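Side-chain contacts in peptidoglycan-recognition protein SA (Drosophila melanogaster, PDB 1SXR), which binds peptidoglycan of Gram-positive bacteria and activates the Toll pathway of innate immunity: residues 55-58 against 59-63; 62-66 against 67-71; 162-165 against 166-169. All coordinates share one frame; numbering follows the deposited sequence.

Contact 1: residues 55-58 against 59-63; sequences AEIL and QNMQA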
ATOM      1  N   ALA A  55     -13.181  -7.794   5.255  1.00 13.41           N
ATOM      2  CA  ALA A  55     -13.848  -6.529   5.533  1.00 13.42           C
ATOM      3  C   ALA A  55     -13.766  -6.125   7.004  1.00 14.34           C
ATOM      4  O   ALA A  55     -13.485  -4.953   7.302  1.00 14.62           O
ATOM      5  CB  ALA A  55     -15.321  -6.551   5.072  1.00 14.32           C
ATOM      6  N   GLU A  56     -14.023  -7.051   7.923  1.00 14.90           N
ATOM      7  CA  GLU A  56     -14.028  -6.664   9.336  1.00 15.40           C
ATOM      8  C   GLU A  56     -12.613  -6.267   9.767  1.00 15.10           C
ATOM      9  O   GLU A  56     -12.406  -5.313  10.549  1.00 15.14           O
ATOM     10  CB  GLU A  56     -14.553  -7.785  10.224  1.00 16.82           C
ATOM     11  CG  GLU A  56     -14.824  -7.287  11.639  1.00 19.81           C
ATOM     12  CD  GLU A  56     -15.253  -8.394  12.580  0.50 23.26           C
ATOM     13  OE1 GLU A  56     -15.770  -9.425  12.087  0.50 25.68           O
ATOM     14  OE2 GLU A  56     -15.083  -8.226  13.812  0.50 25.53           O
ATOM     15  N   ILE A  57     -11.644  -6.990   9.242  1.00 13.84           N
ATOM     16  CA  ILE A  57     -10.260  -6.686   9.550  1.00 14.30           C
ATOM     17  C   ILE A  57      -9.911  -5.280   9.093  1.00 13.06           C
ATOM     18  O   ILE A  57      -9.272  -4.516   9.839  1.00 13.85           O
ATOM     19  CB  ILE A  57      -9.360  -7.761   8.963  1.00 15.68           C
ATOM     20  CG1 ILE A  57      -9.491  -9.014   9.848  1.00 16.35           C
ATOM     21  CG2 ILE A  57      -7.922  -7.291   8.885  1.00 17.06           C
ATOM     22  CD1 ILE A  57      -9.138 -10.289   9.186  1.00 20.65           C
ATOM     23  N   LEU A  58     -10.355  -4.908   7.887  1.00 11.10           N
ATOM     24  CA  LEU A  58     -10.036  -3.596   7.371  1.00  9.79           C
ATOM     25  C   LEU A  58     -10.808  -2.516   8.149  1.00 10.09           C
ATOM     26  O   LEU A  58     -10.295  -1.421   8.388  1.00 10.05           O
ATOM     27  CB  LEU A  58     -10.385  -3.524   5.875  1.00 11.09           C
ATOM     28  CG  LEU A  58      -9.480  -4.406   5.013  1.00 11.85           C
ATOM     29  CD1 LEU A  58     -10.128  -4.561   3.609  1.00 14.26           C
ATOM     30  CD2 LEU A  58      -8.044  -3.832   4.926  1.00 13.55           C
ATOM     31  N   GLN A  59     -12.051  -2.818   8.504  1.00 10.57           N
ATOM     32  CA  GLN A  59     -12.820  -1.854   9.319  1.00 10.11           C
ATOM     33  C   GLN A  59     -12.118  -1.515  10.632  1.00 10.05           C
ATOM     34  O   GLN A  59     -12.044  -0.338  11.040  1.00 10.72           O
ATOM     35  CB  GLN A  59     -14.242  -2.367   9.590  1.00 10.25           C
ATOM     36  CG  GLN A  59     -15.096  -2.426   8.313  1.00 11.96           C
ATOM     37  CD  GLN A  59     -16.317  -3.273   8.525  1.00 14.74           C
ATOM     38  OE1 GLN A  59     -16.748  -3.476   9.663  1.00 18.31           O
ATOM     39  NE2 GLN A  59     -16.890  -3.766   7.449  1.00 15.09           N
ATOM     40  N   ASN A  60     -11.614  -2.540  11.299  1.00 11.73           N
ATOM     41  CA  ASN A  60     -10.936  -2.297  12.578  1.00 10.74           C
ATOM     42  C   ASN A  60      -9.532  -1.727  12.396  1.00 11.06           C
ATOM     43  O   ASN A  60      -9.064  -0.912  13.219  1.00  9.42           O
ATOM     44  CB  ASN A  60     -10.968  -3.568  13.404  1.00 11.59           C
ATOM     45  CG  ASN A  60     -12.362  -3.867  13.899  1.00 12.67           C
ATOM     46  OD1 ASN A  60     -13.030  -2.985  14.449  1.00 15.21           O
ATOM     47  ND2 ASN A  60     -12.821  -5.082  13.674  1.00 15.71           N
ATOM     48  N   MET A  61      -8.860  -2.104  11.304  1.00  9.72           N
ATOM     49  CA  MET A  61      -7.585  -1.443  11.023  1.00 11.26           C
ATOM     50  C   MET A  61      -7.805   0.059  10.790  1.00  9.19           C
ATOM     51  O   MET A  61      -7.050   0.906  11.272  1.00  8.89           O
ATOM     52  CB  MET A  61      -6.896  -2.084   9.805  1.00 11.55           C
ATOM     53  CG  MET A  61      -5.505  -1.553   9.617  1.00 14.26           C
ATOM     54  SD  MET A  61      -4.679  -2.267   8.184  1.00 20.05           S
ATOM     55  CE  MET A  61      -5.204  -3.960   8.238  1.00 19.83           C
ATOM     56  N   GLN A  62      -8.803   0.401   9.985  1.00  9.80           N
ATOM     57  CA  GLN A  62      -9.173   1.795   9.806  1.00  9.12           C
ATOM     58  C   GLN A  62      -9.491   2.530  11.125  1.00  8.67           C
ATOM     59  O   GLN A  62      -9.035   3.657  11.332  1.00 10.03           O
ATOM     60  CB  GLN A  62     -10.339   1.918   8.811  1.00  9.61           C
ATOM     61  CG  GLN A  62     -10.638   3.377   8.498  1.00 11.02           C
ATOM     62  CD  GLN A  62     -11.863   3.526   7.645  1.00 12.35           C
ATOM     63  OE1 GLN A  62     -12.893   2.897   7.908  1.00 11.72           O
ATOM     64  NE2 GLN A  62     -11.760   4.361   6.627  1.00 10.70           N
ATOM     65  N   ALA A  63     -10.259   1.885  11.996  1.00  9.43           N
ATOM     66  CA  ALA A  63     -10.574   2.438  13.316  1.00  9.74           C
ATOM     67  C   ALA A  63      -9.310   2.678  14.118  1.00  9.69           C
ATOM     68  O   ALA A  63      -9.165   3.704  14.779  1.00 11.55           O
ATOM     69  CB  ALA A  63     -11.487   1.489  14.058  1.00 10.75           C
TER
HETATM   70  O   HOH W   1     -15.573  -5.410  15.329  1.00 38.95           O

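Contact 2: residues 62-66 against 67-71; sequences QAYHQ and NELDF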
ATOM      1  N   GLN A  62      -8.803   0.401   9.985  1.00  9.80           N
ATOM      2  CA  GLN A  62      -9.173   1.795   9.806  1.00  9.12           C
ATOM      3  C   GLN A  62      -9.491   2.530  11.125  1.00  8.67           C
ATOM      4  O   GLN A  62      -9.035   3.657  11.332  1.00 10.03           O
ATOM      5  CB  GLN A  62     -10.339   1.918   8.811  1.00  9.61           C
ATOM      6  CG  GLN A  62     -10.638   3.377   8.498  1.00 11.02           C
ATOM      7  CD  GLN A  62     -11.863   3.526   7.645  1.00 12.35           C
ATOM      8  OE1 GLN A  62     -12.893   2.897   7.908  1.00 11.72           O
ATOM      9  NE2 GLN A  62     -11.760   4.361   6.627  1.00 10.70           N
ATOM     10  N   ALA A  63     -10.259   1.885  11.996  1.00  9.43           N
ATOM     11  CA  ALA A  63     -10.574   2.438  13.316  1.00  9.74           C
ATOM     12  C   ALA A  63      -9.310   2.678  14.118  1.00  9.69           C
ATOM     13  O   ALA A  63      -9.165   3.704  14.779  1.00 11.55           O
ATOM     14  CB  ALA A  63     -11.487   1.489  14.058  1.00 10.75           C
ATOM     15  N   TYR A  64      -8.401   1.721  14.114  1.00  9.72           N
ATOM     16  CA  TYR A  64      -7.135   1.921  14.821  1.00 10.87           C
ATOM     17  C   TYR A  64      -6.363   3.104  14.202  1.00  9.75           C
ATOM     18  O   TYR A  64      -5.884   3.999  14.892  1.00 10.15           O
ATOM     19  CB  TYR A  64      -6.320   0.622  14.737  1.00 12.52           C
ATOM     20  CG  TYR A  64      -4.955   0.687  15.360  1.00 16.82           C
ATOM     21  CD1 TYR A  64      -4.778   0.990  16.695  1.00 21.97           C
ATOM     22  CD2 TYR A  64      -3.840   0.403  14.588  1.00 19.69           C
ATOM     23  CE1 TYR A  64      -3.472   1.025  17.245  1.00 21.54           C
ATOM     24  CE2 TYR A  64      -2.579   0.427  15.109  1.00 22.04           C
ATOM     25  CZ  TYR A  64      -2.395   0.747  16.424  1.00 19.77           C
ATOM     26  OH  TYR A  64      -1.084   0.770  16.897  1.00 24.44           O
ATOM     27  N   HIS A  65      -6.243   3.139  12.888  1.00  9.04           N
ATOM     28  CA  HIS A  65      -5.501   4.226  12.274  1.00  9.69           C
ATOM     29  C   HIS A  65      -6.131   5.600  12.490  1.00 10.90           C
ATOM     30  O   HIS A  65      -5.425   6.561  12.780  1.00 11.10           O
ATOM     31  CB  HIS A  65      -5.359   3.954  10.776  1.00  9.39           C
ATOM     32  CG  HIS A  65      -4.389   2.864  10.475  1.00 10.42           C
ATOM     33  ND1 HIS A  65      -3.893   2.615   9.207  1.00 12.17           N
ATOM     34  CD2 HIS A  65      -3.787   1.976  11.301  1.00 12.03           C
ATOM     35  CE1 HIS A  65      -3.046   1.599   9.267  1.00 12.76           C
ATOM     36  NE2 HIS A  65      -2.956   1.198  10.528  1.00 11.79           N
ATOM     37  N   GLN A  66      -7.444   5.702  12.326  1.00 10.78           N
ATOM     38  CA  GLN A  66      -8.137   6.979  12.501  1.00 12.26           C
ATOM     39  C   GLN A  66      -8.226   7.434  13.943  1.00 13.22           C
ATOM     40  O   GLN A  66      -8.021   8.624  14.219  1.00 14.71           O
ATOM     41  CB  GLN A  66      -9.548   6.914  11.909  1.00 12.45           C
ATOM     42  CG  GLN A  66      -9.526   6.953  10.389  1.00 12.29           C
ATOM     43  CD  GLN A  66     -10.942   6.936   9.788  1.00 10.67           C
ATOM     44  OE1 GLN A  66     -11.823   6.230  10.299  1.00 14.37           O
ATOM     45  NE2 GLN A  66     -11.149   7.707   8.715  1.00 11.46           N
ATOM     46  N   ASN A  67      -8.524   6.511  14.857  1.00 13.18           N
ATOM     47  CA  ASN A  67      -8.886   6.908  16.219  1.00 14.10           C
ATOM     48  C   ASN A  67      -7.794   6.729  17.246  1.00 14.83           C
ATOM     49  O   ASN A  67      -7.912   7.277  18.360  1.00 16.21           O
ATOM     50  CB  ASN A  67     -10.133   6.156  16.658  1.00 15.40           C
ATOM     51  CG  ASN A  67     -11.318   6.420  15.743  1.00 16.75           C
ATOM     52  OD1 ASN A  67     -11.414   7.475  15.124  1.00 21.08           O
ATOM     53  ND2 ASN A  67     -12.202   5.457  15.641  1.00 22.18           N
ATOM     54  N   GLU A  68      -6.756   5.960  16.914  1.00 13.09           N
ATOM     55  CA  GLU A  68      -5.631   5.791  17.829  1.00 13.39           C
ATOM     56  C   GLU A  68      -4.360   6.403  17.276  1.00 14.10           C
ATOM     57  O   GLU A  68      -3.567   6.994  18.016  1.00 15.72           O
ATOM     58  CB  GLU A  68      -5.409   4.328  18.191  1.00 14.01           C
ATOM     59  CG  GLU A  68      -6.548   3.732  19.014  1.00 16.04           C
ATOM     60  CD  GLU A  68      -6.768   4.453  20.340  1.00 19.79           C
ATOM     61  OE1 GLU A  68      -5.770   4.834  21.000  1.00 20.25           O
ATOM     62  OE2 GLU A  68      -7.949   4.613  20.729  1.00 17.47           O
ATOM     63  N   LEU A  69      -4.146   6.275  15.975  1.00 12.48           N
ATOM     64  CA  LEU A  69      -2.916   6.814  15.391  1.00 13.09           C
ATOM     65  C   LEU A  69      -3.123   8.223  14.852  1.00 12.78           C
ATOM     66  O   LEU A  69      -2.168   8.873  14.425  1.00 14.21           O
ATOM     67  CB  LEU A  69      -2.391   5.895  14.292  1.00 11.90           C
ATOM     68  CG  LEU A  69      -2.045   4.468  14.714  1.00 10.98           C
ATOM     69  CD1 LEU A  69      -1.407   3.734  13.577  1.00 13.26           C
ATOM     70  CD2 LEU A  69      -1.117   4.514  15.954  1.00 14.26           C
ATOM     71  N   ASP A  70      -4.371   8.689  14.871  1.00 13.98           N
ATOM     72  CA  ASP A  70      -4.708  10.062  14.486  1.00 15.04           C
ATOM     73  C   ASP A  70      -4.460  10.352  13.010  1.00 15.14           C
ATOM     74  O   ASP A  70      -4.166  11.491  12.620  1.00 16.74           O
ATOM     75  CB  ASP A  70      -3.941  11.081  15.349  1.00 16.23           C
ATOM     76  CG  ASP A  70      -4.286  10.969  16.812  0.50 16.82           C
ATOM     77  OD1 ASP A  70      -5.417  10.544  17.133  0.50 18.27           O
ATOM     78  OD2 ASP A  70      -3.489  11.278  17.715  0.50 20.49           O
ATOM     79  N   PHE A  71      -4.581   9.324  12.177  1.00 12.71           N
ATOM     80  CA  PHE A  71      -4.501   9.503  10.736  1.00 12.12           C
ATOM     81  C   PHE A  71      -5.899   9.834  10.186  1.00 11.89           C
ATOM     82  O   PHE A  71      -6.915   9.597  10.848  1.00 12.93           O
ATOM     83  CB  PHE A  71      -4.031   8.222  10.051  1.00 11.27           C
ATOM     84  CG  PHE A  71      -2.688   7.739  10.481  1.00 11.73           C
ATOM     85  CD1 PHE A  71      -1.754   8.612  11.023  1.00 12.34           C
ATOM     86  CD2 PHE A  71      -2.335   6.407  10.269  1.00 11.05           C
ATOM     87  CE1 PHE A  71      -0.502   8.146  11.408  1.00 13.28           C
ATOM     88  CE2 PHE A  71      -1.085   5.926  10.652  1.00 11.71           C
ATOM     89  CZ  PHE A  71      -0.186   6.800  11.218  1.00 12.75           C
TER
HETATM   90  O   HOH W   2      -7.742  11.191  13.327  1.00 22.11           O

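Contact 3: residues 162-165 against 166-169; sequences TLYN and EIQE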
ATOM      1  N   THR A 162      11.589 -11.463   3.423  1.00 17.20           N
ATOM      2  CA  THR A 162      11.286 -12.370   2.313  1.00 17.67           C
ATOM      3  C   THR A 162      10.583 -11.642   1.166  1.00 17.37           C
ATOM      4  O   THR A 162      10.869 -11.845  -0.020  1.00 17.83           O
ATOM      5  CB  THR A 162      10.471 -13.560   2.797  1.00 17.95           C
ATOM      6  OG1 THR A 162      11.293 -14.354   3.674  1.00 20.02           O
ATOM      7  CG2 THR A 162      10.155 -14.496   1.634  1.00 18.47           C
ATOM      8  N   LEU A 163       9.662 -10.765   1.527  1.00 16.23           N
ATOM      9  CA  LEU A 163       8.966 -10.007   0.508  1.00 15.50           C
ATOM     10  C   LEU A 163       9.867  -8.923  -0.128  1.00 15.61           C
ATOM     11  O   LEU A 163       9.802  -8.674  -1.332  1.00 15.18           O
ATOM     12  CB  LEU A 163       7.677  -9.428   1.093  1.00 15.51           C
ATOM     13  CG  LEU A 163       6.821  -8.532   0.186  1.00 14.93           C
ATOM     14  CD1 LEU A 163       6.553  -9.143  -1.192  1.00 17.41           C
ATOM     15  CD2 LEU A 163       5.503  -8.210   0.896  1.00 14.59           C
ATOM     16  N   TYR A 164      10.718  -8.304   0.683  1.00 15.78           N
ATOM     17  CA  TYR A 164      11.678  -7.318   0.196  1.00 16.68           C
ATOM     18  C   TYR A 164      12.578  -7.965  -0.841  1.00 17.53           C
ATOM     19  O   TYR A 164      12.827  -7.372  -1.896  1.00 17.51           O
ATOM     20  CB  TYR A 164      12.504  -6.764   1.336  1.00 16.97           C
ATOM     21  CG  TYR A 164      13.542  -5.749   0.913  1.00 17.62           C
ATOM     22  CD1 TYR A 164      13.291  -4.834  -0.099  1.00 19.82           C
ATOM     23  CD2 TYR A 164      14.764  -5.686   1.559  1.00 20.20           C
ATOM     24  CE1 TYR A 164      14.259  -3.890  -0.473  1.00 20.52           C
ATOM     25  CE2 TYR A 164      15.728  -4.747   1.196  1.00 21.54           C
ATOM     26  CZ  TYR A 164      15.461  -3.858   0.182  1.00 20.40           C
ATOM     27  OH  TYR A 164      16.419  -2.938  -0.170  1.00 20.46           O
ATOM     28  N   ASN A 165      13.046  -9.184  -0.551  1.00 17.96           N
ATOM     29  CA  ASN A 165      13.889  -9.886  -1.517  1.00 19.67           C
ATOM     30  C   ASN A 165      13.184 -10.121  -2.843  1.00 20.04           C
ATOM     31  O   ASN A 165      13.820 -10.057  -3.898  1.00 21.59           O
ATOM     32  CB  ASN A 165      14.432 -11.197  -0.943  1.00 19.86           C
ATOM     33  CG  ASN A 165      15.481 -10.968   0.118  1.00 21.86           C
ATOM     34  OD1 ASN A 165      16.113  -9.911   0.161  1.00 24.93           O
ATOM     35  ND2 ASN A 165      15.669 -11.958   1.001  1.00 25.36           N
ATOM     36  N   GLU A 166      11.883 -10.397  -2.797  1.00 20.01           N
ATOM     37  CA  GLU A 166      11.086 -10.548  -4.006  1.00 21.06           C
ATOM     38  C   GLU A 166      10.970  -9.240  -4.800  1.00 21.26           C
ATOM     39  O   GLU A 166      11.254  -9.224  -5.997  1.00 21.88           O
ATOM     40  CB  GLU A 166       9.703 -11.152  -3.682  1.00 21.29           C
ATOM     41  CG  GLU A 166       8.685 -11.163  -4.817  1.00 22.92           C
ATOM     42  CD  GLU A 166       9.042 -12.100  -5.972  1.00 28.34           C
ATOM     43  OE1 GLU A 166       9.772 -13.096  -5.763  1.00 30.55           O
ATOM     44  OE2 GLU A 166       8.581 -11.846  -7.102  1.00 29.70           O
ATOM     45  N   ILE A 167      10.550  -8.144  -4.166  1.00 20.37           N
ATOM     46  CA  ILE A 167      10.340  -6.914  -4.939  1.00 21.44           C
ATOM     47  C   ILE A 167      11.639  -6.348  -5.531  1.00 21.62           C
ATOM     48  O   ILE A 167      11.616  -5.623  -6.524  1.00 20.67           O
ATOM     49  CB  ILE A 167       9.570  -5.850  -4.127  1.00 21.61           C
ATOM     50  CG1 ILE A 167      10.422  -5.310  -2.996  1.00 22.09           C
ATOM     51  CG2 ILE A 167       8.256  -6.417  -3.578  1.00 22.80           C
ATOM     52  CD1 ILE A 167       9.821  -4.093  -2.328  1.00 25.94           C
ATOM     53  N   GLN A 168      12.777  -6.688  -4.941  1.00 22.16           N
ATOM     54  CA  GLN A 168      14.056  -6.257  -5.524  1.00 23.39           C
ATOM     55  C   GLN A 168      14.255  -6.789  -6.942  1.00 23.79           C
ATOM     56  O   GLN A 168      15.032  -6.233  -7.717  1.00 24.51           O
ATOM     57  CB  GLN A 168      15.219  -6.715  -4.667  1.00 23.11           C
ATOM     58  CG  GLN A 168      15.388  -5.967  -3.389  1.00 24.23           C
ATOM     59  CD  GLN A 168      16.495  -6.561  -2.553  1.00 27.64           C
ATOM     60  OE1 GLN A 168      17.575  -6.835  -3.065  1.00 29.00           O
ATOM     61  NE2 GLN A 168      16.234  -6.772  -1.271  1.00 28.39           N
ATOM     62  N   GLU A 169      13.552  -7.858  -7.279  1.00 24.11           N
ATOM     63  CA  GLU A 169      13.677  -8.436  -8.614  1.00 25.19           C
ATOM     64  C   GLU A 169      12.644  -7.882  -9.591  1.00 25.06           C
ATOM     65  O   GLU A 169      12.612  -8.278 -10.765  1.00 25.51           O
ATOM     66  CB  GLU A 169      13.574  -9.955  -8.539  1.00 25.31           C
ATOM     67  CG  GLU A 169      14.519 -10.567  -7.513  1.00 27.65           C
ATOM     68  CD  GLU A 169      15.977 -10.346  -7.867  0.50 29.62           C
ATOM     69  OE1 GLU A 169      16.290 -10.303  -9.077  0.50 30.21           O
ATOM     70  OE2 GLU A 169      16.807 -10.205  -6.941  0.50 30.97           O
TER
HETATM   71  O   HOH W   3      16.339 -10.743  -4.399  1.00 44.69           O

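Contact 1: residues 55-58 against 59-63
Glu56 and Asn60, one helical turn apart, leave the helix side by side and point the same way. The carbon chain of the acid meets the nitrogen of the amide first, Glu56 CG lying 3.6 Å from Asn60 ND2. Glu56 OE2 stays 3.9 Å from that nitrogen, and a single water spans the interval, donating to Glu56 OE2 and accepting from Asn60 ND2 over 3.2 Å in each case. With carboxylate and amide planes turned 67° apart, the two flat ends are not stacked; the water joins them at the exposed outer surface. The extended chain of Glu56, its CG anti to the backbone N (chi1 -168°), brings the carboxylate to this position.

Gln59 is laid out differently. It runs extended alongside the preceding turn, with its CG 3.2 Å from Ala55 O and its NE2 4.0 Å from Ala55 CB. The amide end belongs to a more distant partner, since NE2 donates to the backbone oxygen of Trp20.

Met61 turns to the apolar side. The bend at its last torsion (chi3 -39°) brings the methyl CE within 4.3 Å of Ile57 CG2 and 4.4 Å of Leu58 CD2. Four backbone bonds, from Gln59 N to Ala55 O through Gln62 N to Leu58 O, keep the alpha-helical spacing behind these pairs three and four residues apart. Met61 and Gln62 fall in the region 61-64, inferred to bind peptidoglycan.

The whole contact lies on helix 50-67. Gln62 NE2 bonds to Asp73 OD1 and Gln62 OE1 to the backbone N of Lys23. Ala55, Leu58 and Gln62 all rest against Trp20 of helix 17-20, Gln62 also on Lys17, while Leu58 and Met61 pack on Leu79 of strand 78-80.

Contact 2: residues 62-66 against 67-71
Leu69 packs against Tyr64 and His65 where the helix gives out. Its CB comes 3.5 Å from His65 O and, within 67-71, also lies over the centre of the Phe71 ring. Set beside the backbone N (chi1 -60°), CG stands over one face of Tyr64, 4.3 Å from the ring centroid and 18° off its normal, in a CH-pi contact. The branches then part: CD1 approaches both His65 CD2 at 3.7 Å and Tyr64 CE2 at 3.8 Å, while CD2 ends 3.9 Å from Tyr64 OH. An alanine here would probably lose the CH-pi contact over Tyr64 and the methyl against His65 CD2, leaving the tyrosine ring freer to turn.

Phe71 meets His65 as a T-shaped pair, its edge toward the imidazole face, with ring centroids 5.7 Å apart and planes at 75°. His65 ND1 is held by the backbone N of Ser75, which limits rotation of the imidazole. Phe71 N reaches back to His65 O at 3.0 Å, a six-residue step wider than any alpha-helical bond.

This is a C-terminal helix end in which Tyr64 O takes two donors, Glu68 N and the i+5 Leu69 N, and Asp70 follows with positive phi. Gln62 to Tyr64 and Phe71 fall within the two regions inferred to bind peptidoglycan, 61-64 and 71-76.

Contact 3: residues 162-165 against 166-169
Gln168 lays its amide nitrogen over the ring of Tyr164, one turn earlier in the chain. NE2 sits 3.1 Å above the plane of the Tyr164 ring, over its centre, and approaches Tyr164 CE2 to 3.2 Å. Amide and ring planes are 52° apart, so the amide leans over the face and does not stack flat on it. The aliphatic part of the same chain follows: Gln168 CG makes a CH-pi contact 4.2 Å from the Tyr164 ring centroid. The ring is available to both because Tyr164 CG is anti to the backbone N (chi1 179°), while the extended glutamine chain reaches across it.

At the edge of the ring, near its plane, lies Ile167, whose CG1 is 4.1 Å from Tyr164 CD1. The tyrosine is thus touched on a face by one neighbour and at the rim by another. The other branch of the isoleucine turns to Leu163, with Ile167 CG2 4.0 Å from Leu163 CD1, in the buried part of the contact.

On the exposed side a water donates to Asn165 O at 2.7 Å and to Glu169 OE2 at 2.6 Å, bridging the two oxygens. Glu166 OE2 has its partner beyond the segment, in the indole NE1 of Trp170.

An amide over an aromatic face four residues back is thus an i to i+4 pairing at the C-terminal side of the short helix 161-167, which packs through Tyr164 and Ile167 on Ala149 of strand 145-149, at one edge of the mixed sheet.

In the fold
From the N terminus, contact 1 comes first, in the middle of helix 50-67, and contact 2 follows on the same helix, beginning where contact 1 ends; the two share Gln62 and Ala63, and their centres are about 10 Å apart. Contact 2 leads out of the helix into the loop before strand 78-80. Contact 3 lies far along the chain, on helix 161-167, about 14 Å from contact 1 at the nearest atoms. None closes a long loop, and none nests in or crosses another. Contacts 1 and 2 belong to helix 50-67, which packs on helix 17-20 and strand 78-80, and contact 3 lies across the chain's centre, beside strand 145-149.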